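Local coordinates for resiniferatoxin-binding, phosphotriesterase-related protein (PDB 3K2G) that probably acts as a zinc-dependent phosphoric ester hydrolase of the phosphotriesterase family, holding two zinc ions in a TIM-barrel active site, at residues 87-90 / 91-95; 303-307 / 308-312. All blocks are in the same frame, centred on the assembly; numbering follows the deposited sequence.

Contact 1: residues 87-90 / 91-95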
ATOM      1  N   LEU B  87     -28.837 -29.348 -20.554  1.00 20.63           N
ATOM      2  CA  LEU B  87     -28.155 -28.056 -20.621  1.00 20.68           C
ATOM      3  C   LEU B  87     -26.739 -28.206 -20.065  1.00 19.18           C
ATOM      4  O   LEU B  87     -25.778 -27.647 -20.606  1.00 17.35           O
ATOM      5  CB  LEU B  87     -28.923 -27.003 -19.811  1.00 21.53           C
ATOM      6  CG  LEU B  87     -28.302 -25.599 -19.750  1.00 20.47           C
ATOM      7  CD1 LEU B  87     -28.105 -25.059 -21.155  1.00 20.44           C
ATOM      8  CD2 LEU B  87     -29.192 -24.672 -18.945  1.00 20.51           C
ATOM      9  N   ALA B  88     -26.620 -28.965 -18.979  1.00 18.05           N
ATOM     10  CA  ALA B  88     -25.324 -29.213 -18.360  1.00 19.13           C
ATOM     11  C   ALA B  88     -24.407 -29.823 -19.414  1.00 18.57           C
ATOM     12  O   ALA B  88     -23.265 -29.397 -19.585  1.00 18.22           O
ATOM     13  CB  ALA B  88     -25.478 -30.168 -17.181  1.00 17.58           C
ATOM     14  N   ILE B  89     -24.923 -30.815 -20.133  1.00 19.08           N
ATOM     15  CA  ILE B  89     -24.150 -31.478 -21.173  1.00 20.30           C
ATOM     16  C   ILE B  89     -23.711 -30.505 -22.261  1.00 20.20           C
ATOM     17  O   ILE B  89     -22.569 -30.552 -22.712  1.00 21.76           O
ATOM     18  CB  ILE B  89     -24.958 -32.637 -21.813  1.00 22.17           C
ATOM     19  CG1 ILE B  89     -25.067 -33.791 -20.815  1.00 22.28           C
ATOM     20  CG2 ILE B  89     -24.293 -33.095 -23.109  1.00 22.20           C
ATOM     21  CD1 ILE B  89     -26.052 -34.866 -21.217  1.00 22.89           C
ATOM     22  N   ALA B  90     -24.613 -29.626 -22.693  1.00 19.85           N
ATOM     23  CA  ALA B  90     -24.265 -28.661 -23.731  1.00 19.06           C
ATOM     24  C   ALA B  90     -23.239 -27.654 -23.209  1.00 18.56           C
ATOM     25  O   ALA B  90     -22.283 -27.301 -23.904  1.00 15.23           O
ATOM     26  CB  ALA B  90     -25.514 -27.925 -24.217  1.00 18.75           C
ATOM     27  N   GLU B  91     -23.447 -27.197 -21.979  1.00 17.44           N
ATOM     28  CA  GLU B  91     -22.548 -26.224 -21.370  1.00 18.26           C
ATOM     29  C   GLU B  91     -21.157 -26.817 -21.157  1.00 17.07           C
ATOM     30  O   GLU B  91     -20.156 -26.125 -21.318  1.00 17.36           O
ATOM     31  CB  GLU B  91     -23.130 -25.745 -20.042  1.00 20.97           C
ATOM     32  CG  GLU B  91     -24.381 -24.870 -20.175  1.00 19.21           C
ATOM     33  CD  GLU B  91     -24.065 -23.432 -20.579  1.00 20.20           C
ATOM     34  OE1 GLU B  91     -22.985 -22.924 -20.199  1.00 15.06           O
ATOM     35  OE2 GLU B  91     -24.901 -22.799 -21.258  1.00 16.99           O
ATOM     36  N   VAL B  92     -21.100 -28.099 -20.798  1.00 16.93           N
ATOM     37  CA  VAL B  92     -19.821 -28.766 -20.580  1.00 18.49           C
ATOM     38  C   VAL B  92     -19.104 -28.991 -21.911  1.00 19.66           C
ATOM     39  O   VAL B  92     -17.873 -28.944 -21.981  1.00 18.19           O
ATOM     40  CB  VAL B  92     -20.013 -30.118 -19.842  1.00 19.61           C
ATOM     41  CG1 VAL B  92     -18.716 -30.923 -19.853  1.00 19.23           C
ATOM     42  CG2 VAL B  92     -20.447 -29.857 -18.408  1.00 17.07           C
ATOM     43  N   LYS B  93     -19.865 -29.229 -22.972  1.00 20.37           N
ATOM     44  CA  LYS B  93     -19.248 -29.433 -24.272  1.00 21.24           C
ATOM     45  C   LYS B  93     -18.456 -28.202 -24.700  1.00 21.89           C
ATOM     46  O   LYS B  93     -17.531 -28.306 -25.505  1.00 20.38           O
ATOM     47  CB  LYS B  93     -20.304 -29.771 -25.322  1.00 22.83           C
ATOM     48  CG  LYS B  93     -20.870 -31.178 -25.197  1.00 24.44           C
ATOM     49  CD  LYS B  93     -21.860 -31.458 -26.318  1.00 25.33           C
ATOM     50  CE  LYS B  93     -22.457 -32.852 -26.201  1.00 25.94           C
ATOM     51  NZ  LYS B  93     -23.438 -33.133 -27.288  1.00 26.77           N
ATOM     52  N   GLN B  94     -18.810 -27.035 -24.165  1.00 21.19           N
ATOM     53  CA  GLN B  94     -18.087 -25.810 -24.500  1.00 21.44           C
ATOM     54  C   GLN B  94     -16.665 -25.877 -23.947  1.00 21.39           C
ATOM     55  O   GLN B  94     -15.709 -25.420 -24.586  1.00 20.66           O
ATOM     56  CB  GLN B  94     -18.792 -24.591 -23.913  1.00 22.97           C
ATOM     57  CG  GLN B  94     -20.074 -24.208 -24.604  1.00 24.16           C
ATOM     58  CD  GLN B  94     -20.706 -22.992 -23.965  1.00 26.78           C
ATOM     59  OE1 GLN B  94     -20.021 -22.005 -23.682  1.00 25.15           O
ATOM     60  NE2 GLN B  94     -22.015 -23.050 -23.734  1.00 26.53           N
ATOM     61  N   PHE B  95     -16.540 -26.438 -22.748  1.00 20.10           N
ATOM     62  CA  PHE B  95     -15.243 -26.589 -22.091  1.00 20.67           C
ATOM     63  C   PHE B  95     -14.400 -27.556 -22.911  1.00 21.16           C
ATOM     64  O   PHE B  95     -13.241 -27.283 -23.214  1.00 20.07           O
ATOM     65  CB  PHE B  95     -15.440 -27.135 -20.676  1.00 21.10           C
ATOM     66  CG  PHE B  95     -14.159 -27.445 -19.948  1.00 19.93           C
ATOM     67  CD1 PHE B  95     -13.153 -26.488 -19.830  1.00 17.44           C
ATOM     68  CD2 PHE B  95     -13.981 -28.681 -19.334  1.00 19.60           C
ATOM     69  CE1 PHE B  95     -11.994 -26.756 -19.106  1.00 19.63           C
ATOM     70  CE2 PHE B  95     -12.825 -28.963 -18.604  1.00 18.51           C
ATOM     71  CZ  PHE B  95     -11.829 -27.998 -18.489  1.00 17.70           C
TER

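Contact 2: residues 303-307 / 308-312. With ZN (zinc ion), chain I; DTV ((2S,3S)-1,4-dimercaptobutane-2,3-diol), chain K.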
ATOM      1  N   HIS B 303     -14.500 -21.998 -11.796  1.00 12.00           N
ATOM      2  CA  HIS B 303     -15.602 -21.022 -11.731  1.00 12.22           C
ATOM      3  C   HIS B 303     -16.589 -21.241 -10.586  1.00 12.22           C
ATOM      4  O   HIS B 303     -17.292 -20.312 -10.175  1.00 11.54           O
ATOM      5  CB  HIS B 303     -16.469 -21.023 -13.003  1.00 13.57           C
ATOM      6  CG  HIS B 303     -15.717 -21.159 -14.289  1.00 14.51           C
ATOM      7  ND1 HIS B 303     -15.185 -22.357 -14.717  1.00 13.08           N
ATOM      8  CD2 HIS B 303     -15.495 -20.272 -15.287  1.00 14.36           C
ATOM      9  CE1 HIS B 303     -14.673 -22.203 -15.925  1.00 14.26           C
ATOM     10  NE2 HIS B 303     -14.848 -20.947 -16.295  1.00 12.73           N
ATOM     11  N   ASP B 304     -16.663 -22.467 -10.088  1.00 11.65           N
ATOM     12  CA  ASP B 304     -17.626 -22.807  -9.048  1.00 14.14           C
ATOM     13  C   ASP B 304     -19.045 -22.511  -9.550  1.00 13.80           C
ATOM     14  O   ASP B 304     -19.859 -21.897  -8.855  1.00 14.12           O
ATOM     15  CB  ASP B 304     -17.378 -22.042  -7.743  1.00 13.83           C
ATOM     16  CG  ASP B 304     -18.251 -22.556  -6.605  1.00 16.53           C
ATOM     17  OD1 ASP B 304     -18.673 -23.729  -6.681  1.00 16.29           O
ATOM     18  OD2 ASP B 304     -18.508 -21.813  -5.633  1.00 15.65           O
ATOM     19  N   VAL B 305     -19.322 -22.924 -10.778  1.00 14.84           N
ATOM     20  CA  VAL B 305     -20.659 -22.759 -11.340  1.00 15.51           C
ATOM     21  C   VAL B 305     -21.575 -23.497 -10.367  1.00 14.89           C
ATOM     22  O   VAL B 305     -21.379 -24.689 -10.118  1.00 13.08           O
ATOM     23  CB  VAL B 305     -20.768 -23.424 -12.721  1.00 16.02           C
ATOM     24  CG1 VAL B 305     -22.228 -23.514 -13.139  1.00 16.67           C
ATOM     25  CG2 VAL B 305     -19.965 -22.631 -13.744  1.00 16.63           C
ATOM     26  N   PHE B 306     -22.558 -22.800  -9.800  1.00 15.33           N
ATOM     27  CA  PHE B 306     -23.455 -23.440  -8.849  1.00 16.16           C
ATOM     28  C   PHE B 306     -24.899 -22.952  -8.909  1.00 15.03           C
ATOM     29  O   PHE B 306     -25.714 -23.347  -8.086  1.00 16.34           O
ATOM     30  CB  PHE B 306     -22.899 -23.302  -7.419  1.00 16.31           C
ATOM     31  CG  PHE B 306     -23.132 -21.959  -6.794  1.00 18.04           C
ATOM     32  CD1 PHE B 306     -24.091 -21.800  -5.794  1.00 16.96           C
ATOM     33  CD2 PHE B 306     -22.385 -20.857  -7.186  1.00 16.98           C
ATOM     34  CE1 PHE B 306     -24.304 -20.560  -5.199  1.00 18.15           C
ATOM     35  CE2 PHE B 306     -22.589 -19.609  -6.601  1.00 19.15           C
ATOM     36  CZ  PHE B 306     -23.551 -19.462  -5.603  1.00 20.20           C
ATOM     37  N   VAL B 307     -25.199 -22.088  -9.876  1.00 15.68           N
ATOM     38  CA  VAL B 307     -26.556 -21.571 -10.081  1.00 15.15           C
ATOM     39  C   VAL B 307     -26.766 -21.376 -11.579  1.00 15.84           C
ATOM     40  O   VAL B 307     -25.808 -21.161 -12.320  1.00 14.31           O
ATOM     41  CB  VAL B 307     -26.797 -20.217  -9.363  1.00 16.62           C
ATOM     42  CG1 VAL B 307     -26.776 -20.411  -7.843  1.00 14.35           C
ATOM     43  CG2 VAL B 307     -25.749 -19.203  -9.786  1.00 16.20           C
ATOM     44  N   LYS B 308     -28.017 -21.456 -12.022  1.00 15.28           N
ATOM     45  CA  LYS B 308     -28.343 -21.310 -13.436  1.00 15.87           C
ATOM     46  C   LYS B 308     -27.769 -20.069 -14.117  1.00 14.83           C
ATOM     47  O   LYS B 308     -27.290 -20.152 -15.251  1.00 14.43           O
ATOM     48  CB  LYS B 308     -29.863 -21.307 -13.648  1.00 17.01           C
ATOM     49  CG  LYS B 308     -30.563 -22.629 -13.362  1.00 19.44           C
ATOM     50  CD  LYS B 308     -31.943 -22.652 -14.014  1.00 21.00           C
ATOM     51  CE  LYS B 308     -32.687 -23.965 -13.745  1.00 21.62           C
ATOM     52  NZ  LYS B 308     -33.083 -24.093 -12.314  1.00 20.99           N
HETATM   53  N   MSE B 309     -27.809 -18.926 -13.435  1.00 14.98           N
HETATM   54  CA  MSE B 309     -27.333 -17.693 -14.053  1.00 16.66           C
HETATM   55  C   MSE B 309     -25.849 -17.673 -14.381  1.00 16.43           C
HETATM   56  O   MSE B 309     -25.371 -16.748 -15.026  1.00 15.62           O
HETATM   57  CB  MSE B 309     -27.709 -16.462 -13.208  1.00 22.59           C
HETATM   58  CG  MSE B 309     -26.951 -16.270 -11.921  1.00 28.20           C
HETATM   59 SE   MSE B 309     -27.633 -14.677 -10.996  1.00 44.68          SE
HETATM   60  CE  MSE B 309     -26.697 -13.268 -12.025  1.00 33.47           C
HETATM   61  N   MSE B 310     -25.114 -18.700 -13.965  1.00 14.98           N
HETATM   62  CA  MSE B 310     -23.693 -18.741 -14.272  1.00 15.59           C
HETATM   63  C   MSE B 310     -23.439 -19.528 -15.555  1.00 15.98           C
HETATM   64  O   MSE B 310     -22.303 -19.639 -16.006  1.00 15.71           O
HETATM   65  CB  MSE B 310     -22.913 -19.340 -13.105  1.00 15.58           C
HETATM   66  CG  MSE B 310     -22.870 -18.437 -11.867  1.00 18.59           C
HETATM   67 SE   MSE B 310     -21.942 -19.220 -10.361  1.00 27.20          SE
HETATM   68  CE  MSE B 310     -20.107 -19.076 -11.047  1.00 20.05           C
ATOM     69  N   LEU B 311     -24.506 -20.069 -16.136  1.00 15.89           N
ATOM     70  CA  LEU B 311     -24.404 -20.820 -17.388  1.00 16.23           C
ATOM     71  C   LEU B 311     -24.596 -19.826 -18.536  1.00 16.77           C
ATOM     72  O   LEU B 311     -25.350 -18.859 -18.395  1.00 14.30           O
ATOM     73  CB  LEU B 311     -25.489 -21.895 -17.450  1.00 17.83           C
ATOM     74  CG  LEU B 311     -25.427 -22.959 -16.353  1.00 18.55           C
ATOM     75  CD1 LEU B 311     -26.653 -23.857 -16.446  1.00 20.49           C
ATOM     76  CD2 LEU B 311     -24.147 -23.772 -16.494  1.00 19.90           C
ATOM     77  N   THR B 312     -23.932 -20.063 -19.665  1.00 15.84           N
ATOM     78  CA  THR B 312     -24.034 -19.146 -20.795  1.00 17.57           C
ATOM     79  C   THR B 312     -25.481 -19.028 -21.289  1.00 18.39           C
ATOM     80  O   THR B 312     -25.924 -17.955 -21.719  1.00 16.69           O
ATOM     81  CB  THR B 312     -23.105 -19.580 -21.955  1.00 18.25           C
ATOM     82  OG1 THR B 312     -23.625 -20.759 -22.582  1.00 19.78           O
ATOM     83  CG2 THR B 312     -21.708 -19.882 -21.419  1.00 14.26           C
TER
HETATM   84 ZN    ZN I 400     -18.769 -25.204  -4.895  1.00 22.19          ZN
HETATM   85  S1  DTV K 402     -22.456 -20.353   0.969  1.00 45.30           S
HETATM   86  C1  DTV K 402     -22.639 -21.973   0.074  1.00 42.25           C
HETATM   87  C2  DTV K 402     -23.770 -21.978  -0.955  1.00 41.69           C
HETATM   88  O2  DTV K 402     -23.486 -20.982  -1.926  1.00 41.22           O
HETATM   89  C3  DTV K 402     -23.870 -23.351  -1.643  1.00 41.08           C
HETATM   90  O3  DTV K 402     -22.672 -23.620  -2.331  1.00 41.15           O
HETATM   91  C4  DTV K 402     -25.016 -23.415  -2.653  1.00 39.95           C
HETATM   92  S4  DTV K 402     -25.808 -25.045  -2.692  1.00 39.58           S
HETATM   93  O   HOH W   1     -19.144 -23.856  -3.520  1.00 19.45           O

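Contact 1: residues 87-90 / 91-95
Glu91 meets Leu87 one turn earlier in helix 85-97, and the two side chains run side by side, pointing the same way. Its backbone N gives a nearly straight hydrogen bond to Leu87 O, at 2.7 Å and 164°. With CG anti to the carbonyl carbon (chi1 -70°) and the chain bent at chi2, the methylene part of Glu91 folds back over the preceding turn, where Glu91 CG lies 3.9 Å from Leu87 CD1. The carboxylate is thereby carried alongside the leucine toward the loop beyond, where OE2 is hydrogen-bonded to Thr312 OG1 and to Arg313 N.

Val92 is bonded through its N to Ala88 O at 2.8 Å, and its CG2 rests against that same carbonyl oxygen. Its side chain packs on Thr125 of helix 115-125 and on Ile103 of strand 102-105. Lys93 continues the pattern, its N reaching Ile89 O at 3.0 Å with the donor tilted 30° from the carbonyl plane. The extended lysine chain lies alongside Ile89, and Lys93 CE touches Ile89 CG2 at 3.6 Å; Ile89 in turn packs against Arg120 and Glu124. At Gln94 the bond has lengthened to 3.5 Å from N to Ala90 O and is weak, while the amide NE2 is hydrogen-bonded to Thr312.

The chemistry thus divides round the helix: Ile89 and Val92 pack on helix 115-125, whereas Leu87 and Glu91 face the loop, and the hydrogen bonds of the buried carboxylate are consistent with an ionised glutamate that ties the helix to that loop.

Contact 2: residues 303-307 / 308-312
Met310, a selenomethionine here, folds back over the start of its own loop and packs against Val305, Phe306 and Val307. The segment follows strand 299-301 of the TIM barrel, and after Val307 it enters a short 3-10 turn, 308-310, in which Met310 N is hydrogen-bonded to Val307 O at 3.0 Å. The donor stands well above the carbonyl plane, 44° out of it.

The chain of Met310 leaves with CG anti to the carbonyl carbon (chi1 -70°), runs on extended, and bends only at chi3. Its SE lies obliquely beside the Phe306 ring, 4.6 Å from the centroid, in a Met-aromatic contact made through Phe306 CD2. The bend turns CE toward the carbonyl oxygens of His303 and Asp304, with Met310 CE 3.2 Å from His303 O.

Val307 packs against the same side chain. Its CG2, placed between the backbone N and the carbonyl carbon, touches CG of both Met309 and Met310, while CG1 sits over one face of the Phe306 ring toward its rim. Val305 contributes a further apolar contact: Val305 CG1 meets Leu311 CD2 at 3.9 Å, the two side chains crossing at about a right angle, and Val305 also packs on Leu82 and Tyr319.

The same loop reaches the active site. Phe306 lines the dithiol pocket, its CE1 3.4 Å from O2 of the bound dimercaptobutanediol. Asp304 completes a zinc site with His34, His36 and Glu177: OD1 binds the zinc ion at 2.3 Å, and OD2 accepts a hydrogen bond from the zinc-bound water at 3.0 Å.

In the fold
The two contacts are far apart in sequence but adjoin in the barrel, their centres about 11 Å apart and both on the same side of the chain's centre. They meet through Thr312 at the end of contact 2: at this junction its OG1 lies 2.7 Å from Glu91 OE2 and 3.0 Å from Gln94 NE2. Beside these polar atoms Leu87 CD2 packs on Leu311 CD1 at 3.7 Å. The helical contact 1 thus backs the loop of 303-312 from outside, while the loop itself carries the zinc ligand Asp304 and the pocket residue Phe306. Contact 1 has no metal ligand; its Ala88 side chain is about 9 Å from that of zinc-binding His36.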